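Local coordinates for tyrosine-protein phosphatase YwqE (Bacillus subtilis, PDB 3QY7), which removes phosphate from phosphotyrosine-containing proteins, among them YwqD, YwqF and Ssb, as a manganese-dependent tyrosine phosphatase with a PHP-like barrel fold, at residues I81-E86 with P115-Q120. Residues are numbered along the deposited sequence; the frame is centred on the assembly and turned at random.
Sequences IRIYGE and PRYAEQ
Ile83 and Gly85 lie opposite Ala118 and Tyr117, with CA atoms 8.0 Å apart for Ile83 and Ala118, a spacing at which side chains, one of them reaching the facing backbone, make the join. Residues 81-86 run off the end of a strand into a loop, while residues 115-120 make a type I turn, closed by a backbone hydrogen bond from Ala118 N to Pro115 O, that leads directly into a helix. Ile83 carries the contact by dividing its branches among three partners. Its CG2 meets Pro115 CG at 3.7 Å, the two side chains passing alongside and pointing opposite ways. On the other branch CG1, anti to the backbone N (chi1 -166°), lies 3.8 Å from Tyr117 CE2, and CD1 ends 4.1 Å from Ala118 CB. Tyr117 extends from across the contact to the backbone of the loop, where its OH packs 3.3 Å from Tyr84 CA. Tyr84 sets off away from 115-120, its hydroxyl hydrogen-bonded to Asp90 and its ring nearly parallel to that of His43. The contact thus joins the loop after strand 80-82, a strand of the parallel barrel, to the turn and first residue of helix 118-127. Ile83, about 11 Å from a bound iron ion, also packs on Ile107 of adjacent strand 104-108 and on Phe109 and Pro110 just beyond it.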
loop_
_atom_site.group_PDB
_atom_site.type_symbol
_atom_site.label_atom_id
_atom_site.label_comp_id
_atom_site.label_asym_id
_atom_site.label_seq_id
_atom_site.Cartn_x
_atom_site.Cartn_y
_atom_site.Cartn_z
ATOM N N ILE A 81 -8.401 0.620 -3.082
ATOM C CA ILE A 81 -9.690 1.262 -3.403
ATOM C C ILE A 81 -9.470 2.642 -4.022
ATOM O O ILE A 81 -9.114 3.591 -3.342
ATOM C CB ILE A 81 -10.558 1.380 -2.131
ATOM C CG1 ILE A 81 -10.705 0.003 -1.464
ATOM C CG2 ILE A 81 -11.930 2.031 -2.464
ATOM C CD1 ILE A 81 -11.284 0.043 -0.050
ATOM N N ARG A 82 -9.686 2.738 -5.329
ATOM C CA ARG A 82 -9.697 4.038 -5.980
ATOM C C ARG A 82 -10.807 4.863 -5.345
ATOM O O ARG A 82 -11.964 4.427 -5.311
ATOM C CB ARG A 82 -9.942 3.881 -7.478
ATOM C CG ARG A 82 -10.127 5.205 -8.229
ATOM C CD ARG A 82 -8.793 5.953 -8.369
ATOM N NE ARG A 82 -7.812 5.190 -9.140
ATOM C CZ ARG A 82 -7.768 5.142 -10.469
ATOM N NH1 ARG A 82 -8.656 5.827 -11.195
ATOM N NH2 ARG A 82 -6.835 4.414 -11.074
ATOM N N ILE A 83 -10.450 6.050 -4.866
ATOM C CA ILE A 83 -11.376 6.901 -4.120
ATOM C C ILE A 83 -12.657 7.142 -4.914
ATOM O O ILE A 83 -12.625 7.277 -6.130
ATOM C CB ILE A 83 -10.694 8.238 -3.711
ATOM C CG1 ILE A 83 -11.502 8.993 -2.644
ATOM C CG2 ILE A 83 -10.348 9.095 -4.944
ATOM C CD1 ILE A 83 -10.732 10.141 -1.988
ATOM N N TYR A 84 -13.777 7.125 -4.205
ATOM C CA TYR A 84 -15.070 7.540 -4.768
ATOM C C TYR A 84 -15.934 8.027 -3.625
ATOM O O TYR A 84 -15.587 7.842 -2.461
ATOM C CB TYR A 84 -15.737 6.435 -5.611
ATOM C CG TYR A 84 -16.140 5.182 -4.865
ATOM C CD1 TYR A 84 -15.204 4.188 -4.574
ATOM C CD2 TYR A 84 -17.462 4.972 -4.476
ATOM C CE1 TYR A 84 -15.572 3.034 -3.910
ATOM C CE2 TYR A 84 -17.840 3.818 -3.806
ATOM C CZ TYR A 84 -16.885 2.849 -3.520
ATOM O OH TYR A 84 -17.256 1.693 -2.859
ATOM N N GLY A 85 -17.043 8.690 -3.954
ATOM C CA GLY A 85 -17.808 9.419 -2.944
ATOM C C GLY A 85 -18.420 8.572 -1.842
ATOM O O GLY A 85 -18.587 9.046 -0.720
ATOM N N GLU A 86 -18.734 7.317 -2.161
ATOM C CA GLU A 86 -19.521 6.454 -1.279
ATOM C C GLU A 86 -18.677 5.424 -0.519
ATOM O O GLU A 86 -19.203 4.408 -0.063
ATOM C CB GLU A 86 -20.620 5.737 -2.081
ATOM C CG GLU A 86 -21.661 6.655 -2.743
ATOM C CD GLU A 86 -21.141 7.372 -3.984
ATOM O OE1 GLU A 86 -20.256 6.825 -4.680
ATOM O OE2 GLU A 86 -21.625 8.491 -4.271
ATOM N N PRO A 115 -8.744 14.484 -5.444
ATOM C CA PRO A 115 -10.140 14.933 -5.436
ATOM C C PRO A 115 -10.408 15.895 -4.280
ATOM O O PRO A 115 -9.876 15.721 -3.174
ATOM C CB PRO A 115 -10.921 13.629 -5.264
ATOM C CG PRO A 115 -10.042 12.604 -5.912
ATOM C CD PRO A 115 -8.650 13.010 -5.502
ATOM N N ARG A 116 -11.221 16.921 -4.542
ATOM C CA ARG A 116 -11.451 17.980 -3.569
ATOM C C ARG A 116 -12.118 17.471 -2.289
ATOM O O ARG A 116 -11.890 18.023 -1.223
ATOM C CB ARG A 116 -12.286 19.103 -4.191
ATOM C CG ARG A 116 -11.650 19.765 -5.407
ATOM C CD ARG A 116 -10.869 21.029 -5.048
ATOM N NE ARG A 116 -11.745 22.172 -4.777
ATOM C CZ ARG A 116 -12.289 22.955 -5.709
ATOM N NH1 ARG A 116 -12.062 22.730 -7.001
ATOM N NH2 ARG A 116 -13.073 23.967 -5.349
ATOM N N TYR A 117 -12.908 16.405 -2.397
ATOM C CA TYR A 117 -13.632 15.871 -1.240
ATOM C C TYR A 117 -12.789 14.925 -0.369
ATOM O O TYR A 117 -13.268 14.435 0.647
ATOM C CB TYR A 117 -14.916 15.168 -1.686
ATOM C CG TYR A 117 -14.668 13.948 -2.541
ATOM C CD1 TYR A 117 -14.577 14.052 -3.921
ATOM C CD2 TYR A 117 -14.510 12.687 -1.956
ATOM C CE1 TYR A 117 -14.346 12.944 -4.709
ATOM C CE2 TYR A 117 -14.274 11.562 -2.738
ATOM C CZ TYR A 117 -14.189 11.698 -4.108
ATOM O OH TYR A 117 -13.952 10.607 -4.899
ATOM N N ALA A 118 -11.544 14.669 -0.768
ATOM C CA ALA A 118 -10.671 13.749 -0.038
ATOM C C ALA A 118 -10.577 14.052 1.462
ATOM O O ALA A 118 -10.734 13.148 2.285
ATOM C CB ALA A 118 -9.265 13.725 -0.677
ATOM N N GLU A 119 -10.337 15.315 1.820
ATOM C CA GLU A 119 -10.177 15.704 3.222
ATOM C C GLU A 119 -11.424 15.398 4.052
ATOM O O GLU A 119 -11.313 14.911 5.180
ATOM C CB GLU A 119 -9.816 17.191 3.362
ATOM C CG GLU A 119 -9.378 17.556 4.786
ATOM C CD GLU A 119 -9.043 19.030 4.987
ATOM O OE1 GLU A 119 -8.580 19.695 4.031
ATOM O OE2 GLU A 119 -9.221 19.514 6.127
ATOM N N GLN A 120 -12.589 15.704 3.479
ATOM C CA GLN A 120 -13.882 15.460 4.124
ATOM C C GLN A 120 -14.087 13.963 4.353
ATOM O O GLN A 120 -14.436 13.539 5.463
ATOM C CB GLN A 120 -15.038 16.060 3.293
ATOM C CG GLN A 120 -16.408 16.088 4.005
ATOM C CD GLN A 120 -16.369 16.779 5.365
ATOM O OE1 GLN A 120 -15.969 17.943 5.485
ATOM N NE2 GLN A 120 -16.776 16.060 6.395
#